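Local coordinates for conserved uncharacterized protein (predicted phosphoesterase COG0622) (Streptococcus pneumoniae, PDB 3CK2) that is an uncharacterised calcineurin-like phosphoesterase family member that binds two manganese ions and probably hydrolyses phosphoester bonds in a substrate not yet identified, at residues L20-V25 and V36-D41; A106-Y111 and V148-S153. All coordinates share one frame; numbering follows the deposited sequence.

Contact 1: L20-V25 and V36-D41; sequences LIVEEV and VFHNGD. With MN (manganese (II) ion), chain B.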
ATOM      1  N   LEU A  20      -4.982  14.772   8.630  1.00 23.27           N
ATOM      2  CA  LEU A  20      -3.674  15.308   9.033  1.00 23.68           C
ATOM      3  C   LEU A  20      -2.612  14.258   8.792  1.00 23.38           C
ATOM      4  O   LEU A  20      -1.503  14.594   8.365  1.00 22.30           O
ATOM      5  CB  LEU A  20      -3.633  15.757  10.494  1.00 24.06           C
ATOM      6  CG  LEU A  20      -4.160  17.129  10.951  1.00 27.81           C
ATOM      7  CD1 LEU A  20      -3.894  17.286  12.469  1.00 27.86           C
ATOM      8  CD2 LEU A  20      -3.589  18.363  10.204  1.00 28.43           C
ATOM      9  N   ILE A  21      -2.935  12.983   9.031  1.00 23.44           N
ATOM     10  CA  ILE A  21      -1.904  11.938   8.815  1.00 23.47           C
ATOM     11  C   ILE A  21      -1.558  11.728   7.335  1.00 23.41           C
ATOM     12  O   ILE A  21      -0.408  11.468   6.969  1.00 24.46           O
ATOM     13  CB  ILE A  21      -2.185  10.577   9.567  1.00 22.98           C
ATOM     14  CG1 ILE A  21      -0.858   9.811   9.723  1.00 23.53           C
ATOM     15  CG2 ILE A  21      -3.243   9.713   8.902  1.00 19.96           C
ATOM     16  CD1 ILE A  21       0.203  10.502  10.612  1.00 20.69           C
ATOM     17  N   VAL A  22      -2.565  11.845   6.496  1.00 23.82           N
ATOM     18  CA  VAL A  22      -2.395  11.744   5.050  1.00 23.76           C
ATOM     19  C   VAL A  22      -1.531  12.901   4.510  1.00 23.63           C
ATOM     20  O   VAL A  22      -0.625  12.680   3.700  1.00 23.70           O
ATOM     21  CB  VAL A  22      -3.788  11.678   4.377  1.00 23.59           C
ATOM     22  CG1 VAL A  22      -3.683  11.875   2.853  1.00 22.67           C
ATOM     23  CG2 VAL A  22      -4.436  10.360   4.749  1.00 21.54           C
ATOM     24  N   GLU A  23      -1.836  14.118   4.965  1.00 23.90           N
ATOM     25  CA  GLU A  23      -1.057  15.341   4.626  1.00 24.42           C
ATOM     26  C   GLU A  23       0.405  15.232   5.095  1.00 23.94           C
ATOM     27  O   GLU A  23       1.321  15.590   4.382  1.00 23.30           O
ATOM     28  CB  GLU A  23      -1.701  16.587   5.264  1.00 24.25           C
ATOM     29  CG  GLU A  23      -1.016  17.917   4.912  1.00 24.57           C
ATOM     30  CD  GLU A  23      -1.653  19.152   5.571  1.00 25.64           C
ATOM     31  OE1 GLU A  23      -2.371  19.004   6.586  1.00 28.39           O
ATOM     32  OE2 GLU A  23      -1.390  20.288   5.101  1.00 27.41           O
ATOM     33  N   GLU A  24       0.590  14.750   6.318  1.00 24.72           N
ATOM     34  CA  GLU A  24       1.908  14.597   6.911  1.00 25.30           C
ATOM     35  C   GLU A  24       2.776  13.626   6.118  1.00 24.89           C
ATOM     36  O   GLU A  24       3.943  13.911   5.862  1.00 26.04           O
ATOM     37  CB  GLU A  24       1.796  14.123   8.347  1.00 24.89           C
ATOM     38  CG  GLU A  24       3.152  14.054   8.980  1.00 28.44           C
ATOM     39  CD  GLU A  24       3.130  13.819  10.482  1.00 29.10           C
ATOM     40  OE1 GLU A  24       2.008  13.768  11.080  1.00 33.17           O
ATOM     41  OE2 GLU A  24       4.258  13.692  11.030  1.00 28.55           O
ATOM     42  N   VAL A  25       2.198  12.502   5.724  1.00 23.89           N
ATOM     43  CA  VAL A  25       2.900  11.486   4.930  1.00 23.62           C
ATOM     44  C   VAL A  25       3.158  11.953   3.473  1.00 23.43           C
ATOM     45  O   VAL A  25       4.254  11.720   2.919  1.00 22.56           O
ATOM     46  CB  VAL A  25       2.125  10.099   4.982  1.00 22.91           C
ATOM     47  CG1 VAL A  25       2.566   9.136   3.868  1.00 20.31           C
ATOM     48  CG2 VAL A  25       2.250   9.486   6.375  1.00 20.60           C
ATOM     49  N   VAL A  36       4.039   7.314  -3.801  1.00 22.18           N
ATOM     50  CA  VAL A  36       3.328   7.216  -2.553  1.00 22.23           C
ATOM     51  C   VAL A  36       1.951   6.667  -2.854  1.00 22.67           C
ATOM     52  O   VAL A  36       1.254   7.206  -3.703  1.00 23.58           O
ATOM     53  CB  VAL A  36       3.266   8.580  -1.794  1.00 23.14           C
ATOM     54  CG1 VAL A  36       2.477   8.436  -0.459  1.00 19.19           C
ATOM     55  CG2 VAL A  36       4.676   9.099  -1.527  1.00 22.66           C
ATOM     56  N   PHE A  37       1.551   5.606  -2.135  1.00 22.57           N
ATOM     57  CA  PHE A  37       0.251   4.923  -2.363  1.00 22.41           C
ATOM     58  C   PHE A  37      -0.683   4.932  -1.159  1.00 22.02           C
ATOM     59  O   PHE A  37      -0.251   4.745  -0.024  1.00 22.63           O
ATOM     60  CB  PHE A  37       0.476   3.449  -2.738  1.00 22.07           C
ATOM     61  CG  PHE A  37       1.280   3.272  -3.956  1.00 22.05           C
ATOM     62  CD1 PHE A  37       0.662   3.150  -5.180  1.00 20.68           C
ATOM     63  CD2 PHE A  37       2.668   3.252  -3.891  1.00 21.41           C
ATOM     64  CE1 PHE A  37       1.390   2.994  -6.323  1.00 21.64           C
ATOM     65  CE2 PHE A  37       3.411   3.113  -5.050  1.00 24.08           C
ATOM     66  CZ  PHE A  37       2.757   2.985  -6.277  1.00 22.76           C
ATOM     67  N   HIS A  38      -1.975   5.053  -1.417  1.00 21.60           N
ATOM     68  CA  HIS A  38      -2.978   4.926  -0.361  1.00 21.33           C
ATOM     69  C   HIS A  38      -3.981   3.917  -0.871  1.00 21.36           C
ATOM     70  O   HIS A  38      -4.490   4.082  -1.948  1.00 22.38           O
ATOM     71  CB  HIS A  38      -3.614   6.278  -0.051  1.00 21.07           C
ATOM     72  CG  HIS A  38      -4.486   6.281   1.155  1.00 19.92           C
ATOM     73  ND1 HIS A  38      -5.578   5.451   1.290  1.00 19.72           N
ATOM     74  CD2 HIS A  38      -4.456   7.049   2.267  1.00 20.88           C
ATOM     75  CE1 HIS A  38      -6.154   5.686   2.453  1.00 22.71           C
ATOM     76  NE2 HIS A  38      -5.481   6.638   3.077  1.00 20.52           N
ATOM     77  N   ASN A  39      -4.238   2.852  -0.118  1.00 21.36           N
ATOM     78  CA  ASN A  39      -5.020   1.722  -0.622  1.00 21.19           C
ATOM     79  C   ASN A  39      -6.510   1.770  -0.236  1.00 21.32           C
ATOM     80  O   ASN A  39      -7.231   0.775  -0.337  1.00 20.41           O
ATOM     81  CB  ASN A  39      -4.374   0.405  -0.175  1.00 21.21           C
ATOM     82  CG  ASN A  39      -2.931   0.261  -0.640  1.00 20.99           C
ATOM     83  OD1 ASN A  39      -2.511   0.922  -1.600  1.00 22.40           O
ATOM     84  ND2 ASN A  39      -2.160  -0.630   0.038  1.00 17.29           N
ATOM     85  N   GLY A  40      -6.941   2.948   0.215  1.00 22.01           N
ATOM     86  CA  GLY A  40      -8.342   3.268   0.396  1.00 21.63           C
ATOM     87  C   GLY A  40      -8.845   3.306   1.823  1.00 21.87           C
ATOM     88  O   GLY A  40      -8.119   3.086   2.802  1.00 22.05           O
ATOM     89  N   ASP A  41     -10.143   3.563   1.910  1.00 22.59           N
ATOM     90  CA  ASP A  41     -10.852   3.842   3.163  1.00 21.98           C
ATOM     91  C   ASP A  41     -10.236   5.051   3.853  1.00 22.00           C
ATOM     92  O   ASP A  41      -9.933   5.018   5.036  1.00 23.46           O
ATOM     93  CB  ASP A  41     -10.836   2.614   4.050  1.00 21.71           C
ATOM     94  CG  ASP A  41     -12.014   1.728   3.857  1.00 19.48           C
ATOM     95  OD1 ASP A  41     -12.798   1.950   2.933  1.00 15.09           O
ATOM     96  OD2 ASP A  41     -12.136   0.785   4.684  1.00 20.59           O
TER
HETATM   97 MN    MN B 201     -11.070   0.130   6.515  0.80 18.33          MN
HETATM   98  O   HOH W   1     -12.981  -0.110   7.591  1.00 18.54           O
HETATM   99  O   HOH W   2     -11.627  -1.911   5.910  1.00 20.43           O

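Contact 2: A106-Y111 and V148-S153; sequences AAICLY and VEIDDS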
ATOM      1  N   ALA A 106       2.252  -8.623 -12.189  1.00 22.95           N
ATOM      2  CA  ALA A 106       2.711  -7.529 -11.329  1.00 22.43           C
ATOM      3  C   ALA A 106       4.030  -7.904 -10.616  1.00 21.69           C
ATOM      4  O   ALA A 106       4.254  -9.072 -10.311  1.00 21.65           O
ATOM      5  CB  ALA A 106       1.609  -7.173 -10.303  1.00 21.73           C
ATOM      6  N   ALA A 107       4.896  -6.927 -10.362  1.00 20.90           N
ATOM      7  CA  ALA A 107       5.999  -7.123  -9.416  1.00 21.35           C
ATOM      8  C   ALA A 107       5.447  -7.092  -7.967  1.00 21.34           C
ATOM      9  O   ALA A 107       5.878  -7.859  -7.083  1.00 21.10           O
ATOM     10  CB  ALA A 107       7.100  -6.042  -9.614  1.00 21.00           C
ATOM     11  N   ILE A 108       4.491  -6.185  -7.751  1.00 20.93           N
ATOM     12  CA  ILE A 108       3.962  -5.871  -6.435  1.00 20.84           C
ATOM     13  C   ILE A 108       2.446  -5.678  -6.529  1.00 20.82           C
ATOM     14  O   ILE A 108       1.944  -5.067  -7.465  1.00 21.35           O
ATOM     15  CB  ILE A 108       4.598  -4.582  -5.833  1.00 21.24           C
ATOM     16  CG1 ILE A 108       6.136  -4.717  -5.746  1.00 20.41           C
ATOM     17  CG2 ILE A 108       3.943  -4.255  -4.422  1.00 19.10           C
ATOM     18  CD1 ILE A 108       6.875  -3.416  -5.339  1.00 19.65           C
ATOM     19  N   CYS A 109       1.739  -6.237  -5.561  1.00 20.87           N
ATOM     20  CA  CYS A 109       0.294  -6.125  -5.432  1.00 20.59           C
ATOM     21  C   CYS A 109      -0.033  -5.498  -4.064  1.00 20.40           C
ATOM     22  O   CYS A 109       0.261  -6.046  -3.028  1.00 20.13           O
ATOM     23  CB  CYS A 109      -0.337  -7.503  -5.570  1.00 20.72           C
ATOM     24  SG  CYS A 109      -2.151  -7.514  -5.375  1.00 20.93           S
ATOM     25  N   LEU A 110      -0.604  -4.309  -4.098  1.00 20.99           N
ATOM     26  CA  LEU A 110      -0.871  -3.513  -2.918  1.00 20.89           C
ATOM     27  C   LEU A 110      -2.349  -3.596  -2.612  1.00 20.36           C
ATOM     28  O   LEU A 110      -3.164  -3.431  -3.498  1.00 19.78           O
ATOM     29  CB  LEU A 110      -0.500  -2.049  -3.182  1.00 20.60           C
ATOM     30  CG  LEU A 110       0.975  -1.743  -3.438  1.00 21.75           C
ATOM     31  CD1 LEU A 110       1.150  -0.223  -3.715  1.00 18.84           C
ATOM     32  CD2 LEU A 110       1.865  -2.221  -2.246  1.00 16.73           C
ATOM     33  N   TYR A 111      -2.677  -3.860  -1.349  1.00 20.57           N
ATOM     34  CA  TYR A 111      -4.070  -3.962  -0.902  1.00 20.52           C
ATOM     35  C   TYR A 111      -4.245  -3.340   0.535  1.00 20.82           C
ATOM     36  O   TYR A 111      -3.266  -3.010   1.214  1.00 19.98           O
ATOM     37  CB  TYR A 111      -4.588  -5.433  -1.051  1.00 20.38           C
ATOM     38  CG  TYR A 111      -4.020  -6.425  -0.085  1.00 19.93           C
ATOM     39  CD1 TYR A 111      -4.738  -6.822   1.027  1.00 20.30           C
ATOM     40  CD2 TYR A 111      -2.774  -6.995  -0.284  1.00 21.19           C
ATOM     41  CE1 TYR A 111      -4.210  -7.735   1.949  1.00 20.48           C
ATOM     42  CE2 TYR A 111      -2.225  -7.909   0.660  1.00 21.33           C
ATOM     43  CZ  TYR A 111      -2.954  -8.264   1.767  1.00 20.54           C
ATOM     44  OH  TYR A 111      -2.447  -9.170   2.690  1.00 22.31           O
ATOM     45  N   VAL A 148       8.625   0.167   0.991  1.00 24.27           N
ATOM     46  CA  VAL A 148       9.247  -0.902   0.209  1.00 24.54           C
ATOM     47  C   VAL A 148      10.459  -0.351  -0.575  1.00 24.84           C
ATOM     48  O   VAL A 148      10.342   0.654  -1.278  1.00 23.97           O
ATOM     49  CB  VAL A 148       8.248  -1.606  -0.780  1.00 24.88           C
ATOM     50  CG1 VAL A 148       8.923  -2.847  -1.437  1.00 23.41           C
ATOM     51  CG2 VAL A 148       6.919  -1.979  -0.076  1.00 22.61           C
ATOM     52  N   GLU A 149      11.606  -1.021  -0.439  1.00 24.82           N
ATOM     53  CA  GLU A 149      12.778  -0.728  -1.278  1.00 26.12           C
ATOM     54  C   GLU A 149      12.961  -1.818  -2.333  1.00 25.74           C
ATOM     55  O   GLU A 149      12.871  -3.015  -2.051  1.00 25.68           O
ATOM     56  CB  GLU A 149      13.996  -0.495  -0.407  1.00 25.82           C
ATOM     57  CG  GLU A 149      13.648   0.610   0.585  1.00 28.89           C
ATOM     58  CD  GLU A 149      14.813   1.138   1.367  1.00 30.03           C
ATOM     59  OE1 GLU A 149      15.373   0.348   2.163  1.00 34.30           O
ATOM     60  OE2 GLU A 149      15.145   2.348   1.182  1.00 36.34           O
ATOM     61  N   ILE A 150      13.096  -1.385  -3.581  1.00 26.00           N
ATOM     62  CA  ILE A 150      13.034  -2.308  -4.708  1.00 25.96           C
ATOM     63  C   ILE A 150      14.309  -2.205  -5.489  1.00 25.76           C
ATOM     64  O   ILE A 150      14.696  -1.116  -5.873  1.00 25.80           O
ATOM     65  CB  ILE A 150      11.820  -2.036  -5.688  1.00 25.64           C
ATOM     66  CG1 ILE A 150      10.463  -2.000  -4.951  1.00 25.28           C
ATOM     67  CG2 ILE A 150      11.802  -3.065  -6.822  1.00 25.18           C
ATOM     68  CD1 ILE A 150       9.740  -0.675  -5.064  1.00 22.61           C
ATOM     69  N   ASP A 151      14.965  -3.337  -5.710  1.00 26.38           N
ATOM     70  CA  ASP A 151      15.990  -3.416  -6.756  1.00 27.36           C
ATOM     71  C   ASP A 151      15.935  -4.793  -7.438  1.00 27.23           C
ATOM     72  O   ASP A 151      14.999  -5.564  -7.183  1.00 26.61           O
ATOM     73  CB  ASP A 151      17.386  -3.008  -6.246  1.00 27.34           C
ATOM     74  CG  ASP A 151      17.993  -3.993  -5.268  1.00 28.62           C
ATOM     75  OD1 ASP A 151      17.392  -5.010  -4.927  1.00 29.97           O
ATOM     76  OD2 ASP A 151      19.125  -3.734  -4.829  1.00 35.47           O
ATOM     77  N   ASP A 152      16.888  -5.074  -8.329  1.00 27.42           N
ATOM     78  CA  ASP A 152      16.859  -6.329  -9.095  1.00 28.01           C
ATOM     79  C   ASP A 152      16.943  -7.593  -8.237  1.00 27.81           C
ATOM     80  O   ASP A 152      16.424  -8.622  -8.625  1.00 27.71           O
ATOM     81  CB  ASP A 152      17.954  -6.341 -10.173  1.00 28.84           C
ATOM     82  CG  ASP A 152      17.576  -5.500 -11.396  1.00 30.98           C
ATOM     83  OD1 ASP A 152      16.411  -5.569 -11.851  1.00 34.13           O
ATOM     84  OD2 ASP A 152      18.439  -4.757 -11.904  1.00 35.93           O
ATOM     85  N   SER A 153      17.552  -7.492  -7.058  1.00 27.93           N
ATOM     86  CA  SER A 153      17.822  -8.651  -6.203  1.00 27.42           C
ATOM     87  C   SER A 153      16.824  -8.851  -5.060  1.00 26.95           C
ATOM     88  O   SER A 153      16.596  -9.984  -4.621  1.00 25.99           O
ATOM     89  CB  SER A 153      19.223  -8.507  -5.616  1.00 27.37           C
ATOM     90  OG  SER A 153      20.157  -8.319  -6.655  1.00 28.54           O
TER

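Contact 1: L20-V25 and V36-D41
Val-22 meets the edge of the His-38 ring, its CG2 lying 4.1 Å from CD2, close to the ring plane and over neither face. The two side chains cross at about a right angle. In Val-22 it is CG1 that stands anti to the backbone N (chi1 168°), which leaves CG2 beside that N and directed at the CD2 edge of the imidazole. One helical turn away, Val-25 faces the other end of the strand, and its CG1 lies 4.4 Å from CG1 of Val-36. No hydrogen bond crosses, and only 110 Å² is buried, so the packing is light even where it is closest. All four touching residues are nevertheless buried, with Met-12 and Ile-54 helping to fill the layer. The reverse of the helix differs: Leu-20 and Glu-24 are exposed and Glu-23 partly so, with side chains that do not touch 36-41. This is the packing of a beta-alpha-beta crossover, helix 19-29 linking the parallel neighbours 7-12 and 35-38, and the strand runs on into the Gly-Asp motif of calcineurin-like phosphoesterases. There Gly-40 N donates to His-38 ND1 at 3.0 Å, with a fairly straight N-H...N angle of 155° and the donor almost in the ring plane. A second hydrogen bond, between NE2 and Ser-15 OG, helps fix the rotation of the imidazole. Gly-40 has a phi of 106°, strained for a residue bearing a CB, and the turn delivers Asp-41. Asp-41 OD2 binds one manganese ion, which also carries two waters, at 2.2 Å; the same oxygen is a ligand of a second manganese. Asp-14, His-16 and His-115 complete one site and Asn-60, His-84 and His-113 the other, while OD1 accepts from Met-61 N.

Contact 2: A106-Y111 and V148-S153
Asp-151 OD1, one residue beyond the Ile-150 that packs on Ile-108, is gripped by two backbone N-H groups, those of Ser-153 and Tyr-154. The bond from Ser-153 N is long, 3.3 Å with an N-H...O angle of 140°, and the donor sits well above the carboxylate plane. Accepting from the residue two places on makes this an Asx turn, and it lies where strand 145-150 gives way to strand 154-160. The contact itself is wholly apolar. Ile-108 points at the opposing strand and reaches it through a single methyl: CD1 lies 3.9 Å from CG1 and 4.0 Å from CD1 of Ile-150, the two side chains meeting tip to tip. The same CD1 is 4.4 Å from CG1 of Val-148, so one isoleucine end spans two residues that face the same way, two apart along the strand. With CD1 trans to CA (chi2 172°), the extended chain carries the methyl to the opposing strand. Ile-150 is less relaxed, its chi2 of 119° lying far from any staggered position. The buried surface divides accordingly, Ile-108 giving nearly half of the 104 Å² and Val-148 and Ile-150 almost equal shares of most of the rest. The closest backbone pair, Ile-108 CA and Val-148 CA, is 9.8 Å apart, too far for backbone pairing; the spacing is that of stacked sheets, and no hydrogen bond crosses. Each strand pairs within its own layer, Ile-108 with Lys-79 and Ile-81 on strand 78-83, while Thr-78 and Leu-128 of that same sheet add contacts to Ile-150 and Val-148. Two mixed sheets packed face to face through branched aliphatic residues form the central beta sandwich of the alpha/beta calcineurin-like phosphoesterase fold.

Overall arrangement
Both contacts are buried and lack hydrogen bonds between their segments, yet they cover opposite faces of the mixed sheet that holds strands 35-38 and 145-150. Contact 1 packs a helix on one face; contact 2 packs the second sheet on the other. Their centres lie 19 Å apart, on opposite sides of the chain's centre. They do meet: Phe-37 CG lies 3.5 Å from Leu-110 CD1, and Asn-39 ND2 probably donates to Tyr-111 O at 2.9 Å. Chemistry follows position. Contact 1 passes from aliphatic packing through a bonded imidazole to the metal centre, whereas contact 2 remains hydrocarbon and becomes polar at the Asx turn, away from the manganese.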